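Local coordinates for CrtC domain-containing protein (Fusarium vanettenii 77-13-4, PDB 7A0Q), which probably hydrates the isoflavonoid phytoalexin kievitone, as a kievitone hydratase built from two lipocalin-like domains of the CrtC family, at residues S63-T68 / F147-D152; S91-E96 / E319-F324. All coordinates share one frame; numbering follows the deposited sequence.

How the contacts relate
Two ways of packing beta structure together meet in this all-strand protein. Contact 1 (63-68 with 147-152) lies within the N-terminal lipocalin-like part, where strands 58-66 and 145-152 do not pair directly but meet through side chains. Contact 2 (91-96 with 319-324) joins that part to the C-terminal eight-stranded barrel. Their centres are about 14 Å apart, and the segments alternate along the chain in the order 63-68, 91-96, 147-152, 319-324. Strand 72-81 pairs with both 58-66 and 86-94, and so links the N-terminal strands of the two contacts. The contacts also touch, Y64 CE2 lying 3.9 Å from F321 CE1 and F147 more loosely on T92, so side-chain packing passes from one to the other.

Contact 1. Residues S63-T68 / F147-D152; sequences SYITTT and FDITYD
I149 meets both I65 and S63 from across the interior. The CD1 methyls of I65 and I149 reach toward each other tip to tip, 3.9 Å apart, and I149 CD1 also lies 4.0 Å from S63 OG. The other branch of I149 packs on the same oxygen, with CG2 3.7 Å from S63 OG. In I149, CG1 stands opposite the carbonyl carbon (chi1 -57°) while CG2 lies beside it, which lets one side chain serve two neighbours. No hydrogen bond crosses here: S63 OG packs against methyls while its polar need is met by T203 OG1 on strand 202-210. This is the side-chain packing of a lipocalin-like fold, in which strands 58-66 and 145-152, not paired with each other, touch through their inward residues. V75, from strand 72-81, touches both isoleucines, and I196 does the same from a loop, completing an apolar cluster. Backbone bonds of S63 with V75 and of I65 with Y73 hold strand 58-66 against 72-81, so the position of S63 and I65 follows from that pairing. On the partner strand, I149 also rests on T183 of strand 171-189.

Contact 2. Residues S91-E96 / E319-F324; sequences STLNLE and EGFITF
F321 receives two leucines from the other lipocalin-like domain, and apolar packing dominates. L95 lays both methyls obliquely along the CD2-CE2-CZ part of the phenyl ring: CD2 is 3.6 Å from F321 CD2, and CD1 is 3.9 Å from F321 CE2. L93 meets F321 nearer its backbone, CD2 lying 3.7 Å from F321 CB, and each leucine side chain crosses that of F321 at about a right angle. With CG of F321 trans to the backbone nitrogen (chi1 -176°), the ring extends from strand 317-328 to meet L95, while L93 is left to meet the CB stem. Aromatic neighbours Y302 and F26 make edge-to-face contacts with the same ring.

Polar links are fewer. One water links the segments, 2.8 Å from S91 OG and donating to E319 O at 2.8 Å. At the end of strand 86-94, N94 OD1 accepts from E96 N at 2.7 Å, an Asx turn enclosing L95, whose carbonyl oxygen also bonds to Y302 OH. Between these segments no direct hydrogen bond forms, so the join of the N-terminal domain to the barrel rests here on buried hydrocarbon surface and a single water bridge.

Contact 1. Residues S63-T68 / F147-D152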
loop_
_atom_site.group_PDB
_atom_site.type_symbol
_atom_site.label_atom_id
_atom_site.label_comp_id
_atom_site.label_asym_id
_atom_site.label_seq_id
_atom_site.Cartn_x
_atom_site.Cartn_y
_atom_site.Cartn_z
ATOM N N SER A 63 -2.335 -3.236 6.901
ATOM C CA SER A 63 -3.166 -4.258 7.523
ATOM C C SER A 63 -4.472 -3.641 7.988
ATOM O O SER A 63 -4.465 -2.645 8.718
ATOM C CB SER A 63 -2.447 -4.909 8.706
ATOM O OG SER A 63 -1.268 -5.571 8.285
ATOM N N TYR A 64 -5.578 -4.221 7.532
ATOM C CA TYR A 64 -6.922 -3.838 7.936
ATOM C C TYR A 64 -7.355 -4.833 9.005
ATOM O O TYR A 64 -7.623 -5.996 8.695
ATOM C CB TYR A 64 -7.859 -3.865 6.731
ATOM C CG TYR A 64 -7.401 -3.009 5.562
ATOM C CD1 TYR A 64 -6.511 -3.503 4.612
ATOM C CD2 TYR A 64 -7.867 -1.705 5.418
ATOM C CE1 TYR A 64 -6.100 -2.711 3.539
ATOM C CE2 TYR A 64 -7.474 -0.913 4.364
ATOM C CZ TYR A 64 -6.591 -1.415 3.428
ATOM O OH TYR A 64 -6.224 -0.594 2.395
ATOM N N ILE A 65 -7.407 -4.381 10.260
ATOM C CA ILE A 65 -7.408 -5.269 11.419
ATOM C C ILE A 65 -8.725 -5.136 12.178
ATOM O O ILE A 65 -9.198 -4.022 12.414
ATOM C CB ILE A 65 -6.223 -4.952 12.352
ATOM C CG1 ILE A 65 -4.903 -5.460 11.750
ATOM C CG2 ILE A 65 -6.461 -5.534 13.747
ATOM C CD1 ILE A 65 -3.678 -4.885 12.414
ATOM N N THR A 66 -9.318 -6.272 12.539
ATOM C CA THR A 66 -10.254 -6.352 13.656
ATOM C C THR A 66 -9.574 -7.161 14.752
ATOM O O THR A 66 -9.054 -8.247 14.482
ATOM C CB THR A 66 -11.577 -7.019 13.264
ATOM O OG1 THR A 66 -12.125 -6.385 12.101
ATOM C CG2 THR A 66 -12.584 -6.914 14.414
ATOM N N THR A 67 -9.548 -6.621 15.976
ATOM C CA THR A 67 -8.954 -7.347 17.086
ATOM C C THR A 67 -9.968 -8.326 17.676
ATOM O O THR A 67 -11.156 -8.302 17.340
ATOM C CB THR A 67 -8.471 -6.393 18.173
ATOM O OG1 THR A 67 -9.597 -5.677 18.687
ATOM C CG2 THR A 67 -7.436 -5.397 17.622
ATOM N N THR A 68 -9.482 -9.198 18.567
ATOM C CA THR A 68 -10.377 -10.168 19.186
ATOM C C THR A 68 -11.360 -9.509 20.143
ATOM O O THR A 68 -12.372 -10.132 20.485
ATOM C CB THR A 68 -9.590 -11.265 19.909
ATOM O OG1 THR A 68 -8.727 -10.693 20.901
ATOM C CG2 THR A 68 -8.761 -12.061 18.915
ATOM N N PHE A 147 3.830 -2.980 17.135
ATOM C CA PHE A 147 2.984 -4.047 16.616
ATOM C C PHE A 147 3.885 -5.154 16.099
ATOM O O PHE A 147 5.092 -4.975 15.926
ATOM C CB PHE A 147 2.016 -3.547 15.524
ATOM C CG PHE A 147 2.691 -2.857 14.357
ATOM C CD1 PHE A 147 3.302 -3.598 13.345
ATOM C CD2 PHE A 147 2.683 -1.469 14.261
ATOM C CE1 PHE A 147 3.920 -2.955 12.269
ATOM C CE2 PHE A 147 3.285 -0.816 13.166
ATOM C CZ PHE A 147 3.895 -1.571 12.178
ATOM N N ASP A 148 3.284 -6.314 15.866
ATOM C CA ASP A 148 4.027 -7.478 15.380
ATOM C C ASP A 148 3.019 -8.313 14.597
ATOM O O ASP A 148 2.259 -9.094 15.173
ATOM C CB ASP A 148 4.655 -8.247 16.537
ATOM C CG ASP A 148 5.594 -9.351 16.082
ATOM O OD1 ASP A 148 5.682 -9.621 14.869
ATOM O OD2 ASP A 148 6.238 -9.967 16.959
ATOM N N ILE A 149 2.995 -8.105 13.284
ATOM C CA ILE A 149 1.935 -8.597 12.414
ATOM C C ILE A 149 2.540 -9.586 11.431
ATOM O O ILE A 149 3.512 -9.259 10.741
ATOM C CB ILE A 149 1.265 -7.437 11.654
ATOM C CG1 ILE A 149 0.716 -6.408 12.644
ATOM C CG2 ILE A 149 0.194 -7.973 10.743
ATOM C CD1 ILE A 149 0.168 -5.133 11.990
ATOM N N THR A 150 1.970 -10.788 11.354
ATOM C CA THR A 150 2.383 -11.746 10.341
ATOM C C THR A 150 1.263 -11.954 9.335
ATOM O O THR A 150 0.085 -11.770 9.645
ATOM C CB THR A 150 2.783 -13.094 10.946
ATOM O OG1 THR A 150 1.684 -13.650 11.684
ATOM C CG2 THR A 150 3.994 -12.919 11.859
ATOM N N TYR A 151 1.636 -12.298 8.106
ATOM C CA TYR A 151 0.604 -12.509 7.101
ATOM C C TYR A 151 1.067 -13.552 6.095
ATOM O O TYR A 151 2.263 -13.792 5.905
ATOM C CB TYR A 151 0.178 -11.192 6.400
ATOM C CG TYR A 151 1.302 -10.210 6.163
ATOM C CD1 TYR A 151 1.742 -9.367 7.179
ATOM C CD2 TYR A 151 1.932 -10.135 4.924
ATOM C CE1 TYR A 151 2.793 -8.483 6.971
ATOM C CE2 TYR A 151 2.979 -9.258 4.712
ATOM C CZ TYR A 151 3.397 -8.433 5.733
ATOM O OH TYR A 151 4.443 -7.563 5.521
ATOM N N ASP A 152 0.077 -14.188 5.477
ATOM C CA ASP A 152 0.246 -15.350 4.612
ATOM C C ASP A 152 -0.483 -15.029 3.312
ATOM O O ASP A 152 -1.676 -14.705 3.337
ATOM C CB ASP A 152 -0.330 -16.594 5.309
ATOM C CG ASP A 152 -0.265 -17.865 4.472
ATOM O OD1 ASP A 152 0.150 -17.831 3.296
ATOM O OD2 ASP A 152 -0.643 -18.935 5.018
#

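Contact 2. Residues S91-E96 / E319-F324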
loop_
_atom_site.group_PDB
_atom_site.type_symbol
_atom_site.label_atom_id
_atom_site.label_comp_id
_atom_site.label_asym_id
_atom_site.label_seq_id
_atom_site.Cartn_x
_atom_site.Cartn_y
_atom_site.Cartn_z
ATOM N N SER A 91 2.569 3.463 10.856
ATOM C CA SER A 91 1.498 4.228 11.483
ATOM C C SER A 91 0.399 3.291 11.955
ATOM O O SER A 91 0.275 2.152 11.493
ATOM C CB SER A 91 0.918 5.282 10.531
ATOM O OG SER A 91 0.217 4.688 9.444
ATOM N N THR A 92 -0.401 3.788 12.899
ATOM C CA THR A 92 -1.614 3.108 13.330
ATOM C C THR A 92 -2.754 4.106 13.330
ATOM O O THR A 92 -2.561 5.276 13.674
ATOM C CB THR A 92 -1.479 2.498 14.730
ATOM O OG1 THR A 92 -1.344 3.560 15.680
ATOM C CG2 THR A 92 -0.260 1.587 14.810
ATOM N N LEU A 93 -3.936 3.644 12.928
ATOM C CA LEU A 93 -5.147 4.455 12.928
ATOM C C LEU A 93 -6.241 3.664 13.623
ATOM O O LEU A 93 -6.549 2.542 13.211
ATOM C CB LEU A 93 -5.578 4.824 11.502
ATOM C CG LEU A 93 -6.886 5.616 11.369
ATOM C CD1 LEU A 93 -6.739 7.018 11.960
ATOM C CD2 LEU A 93 -7.361 5.673 9.918
ATOM N N ASN A 94 -6.808 4.240 14.680
ATOM C CA ASN A 94 -7.964 3.667 15.359
ATOM C C ASN A 94 -9.228 4.118 14.632
ATOM O O ASN A 94 -9.524 5.316 14.583
ATOM C CB ASN A 94 -7.982 4.110 16.824
ATOM C CG ASN A 94 -9.136 3.500 17.619
ATOM O OD1 ASN A 94 -10.264 3.420 17.141
ATOM N ND2 ASN A 94 -8.854 3.090 18.850
ATOM N N LEU A 95 -9.982 3.166 14.078
ATOM C CA LEU A 95 -11.126 3.535 13.254
ATOM C C LEU A 95 -12.318 4.009 14.075
ATOM O O LEU A 95 -13.222 4.637 13.514
ATOM C CB LEU A 95 -11.540 2.363 12.365
ATOM C CG LEU A 95 -10.492 1.937 11.330
ATOM C CD1 LEU A 95 -11.084 0.915 10.360
ATOM C CD2 LEU A 95 -9.949 3.144 10.573
ATOM N N GLU A 96 -12.332 3.732 15.381
ATOM C CA GLU A 96 -13.416 4.229 16.221
ATOM C C GLU A 96 -13.189 5.678 16.635
ATOM O O GLU A 96 -14.119 6.491 16.601
ATOM C CB GLU A 96 -13.565 3.351 17.464
ATOM C CG GLU A 96 -14.694 3.795 18.394
ATOM C CD GLU A 96 -14.452 3.403 19.845
ATOM O OE1 GLU A 96 -15.078 4.018 20.737
ATOM O OE2 GLU A 96 -13.635 2.488 20.096
ATOM N N GLU A 319 -0.595 8.768 3.833
ATOM C CA GLU A 319 -0.908 7.346 3.699
ATOM C C GLU A 319 -2.195 7.111 4.475
ATOM O O GLU A 319 -2.164 6.797 5.664
ATOM C CB GLU A 319 0.224 6.482 4.203
ATOM C CG GLU A 319 1.530 6.717 3.521
ATOM C CD GLU A 319 1.684 5.881 2.278
ATOM O OE1 GLU A 319 0.756 5.110 1.940
ATOM O OE2 GLU A 319 2.750 5.997 1.644
ATOM N N GLY A 320 -3.323 7.261 3.789
ATOM C CA GLY A 320 -4.589 7.413 4.470
ATOM C C GLY A 320 -5.624 6.354 4.162
ATOM O O GLY A 320 -5.856 5.998 3.003
ATOM N N PHE A 321 -6.250 5.839 5.213
ATOM C CA PHE A 321 -7.452 5.033 5.050
ATOM C C PHE A 321 -8.543 5.880 4.407
ATOM O O PHE A 321 -8.735 7.042 4.771
ATOM C CB PHE A 321 -7.911 4.523 6.418
ATOM C CG PHE A 321 -9.095 3.610 6.372
ATOM C CD1 PHE A 321 -9.057 2.425 5.652
ATOM C CD2 PHE A 321 -10.250 3.922 7.083
ATOM C CE1 PHE A 321 -10.153 1.571 5.630
ATOM C CE2 PHE A 321 -11.352 3.078 7.068
ATOM C CZ PHE A 321 -11.312 1.897 6.345
ATOM N N ILE A 322 -9.245 5.297 3.435
ATOM C CA ILE A 322 -10.299 5.989 2.698
ATOM C C ILE A 322 -11.508 5.072 2.578
ATOM O O ILE A 322 -11.395 3.842 2.633
ATOM C CB ILE A 322 -9.841 6.438 1.285
ATOM C CG1 ILE A 322 -9.491 5.216 0.426
ATOM C CG2 ILE A 322 -8.671 7.428 1.363
ATOM C CD1 ILE A 322 -9.225 5.535 -1.051
ATOM N N THR A 323 -12.684 5.679 2.413
ATOM C CA THR A 323 -13.890 4.962 2.031
ATOM C C THR A 323 -14.407 5.552 0.729
ATOM O O THR A 323 -14.036 6.662 0.339
ATOM C CB THR A 323 -14.986 5.044 3.109
ATOM O OG1 THR A 323 -15.343 6.418 3.302
ATOM C CG2 THR A 323 -14.507 4.450 4.435
ATOM N N PHE A 324 -15.252 4.799 0.031
ATOM C CA PHE A 324 -15.755 5.324 -1.226
ATOM C C PHE A 324 -17.097 4.699 -1.563
ATOM O O PHE A 324 -17.459 3.623 -1.077
ATOM C CB PHE A 324 -14.756 5.124 -2.387
ATOM C CG PHE A 324 -14.472 3.682 -2.727
ATOM C CD1 PHE A 324 -13.418 3.006 -2.125
ATOM C CD2 PHE A 324 -15.237 3.012 -3.669
ATOM C CE1 PHE A 324 -13.150 1.684 -2.445
ATOM C CE2 PHE A 324 -14.979 1.692 -3.990
ATOM C CZ PHE A 324 -13.931 1.023 -3.370
HETATM O O HOH W 1 -0.222 6.790 7.685
#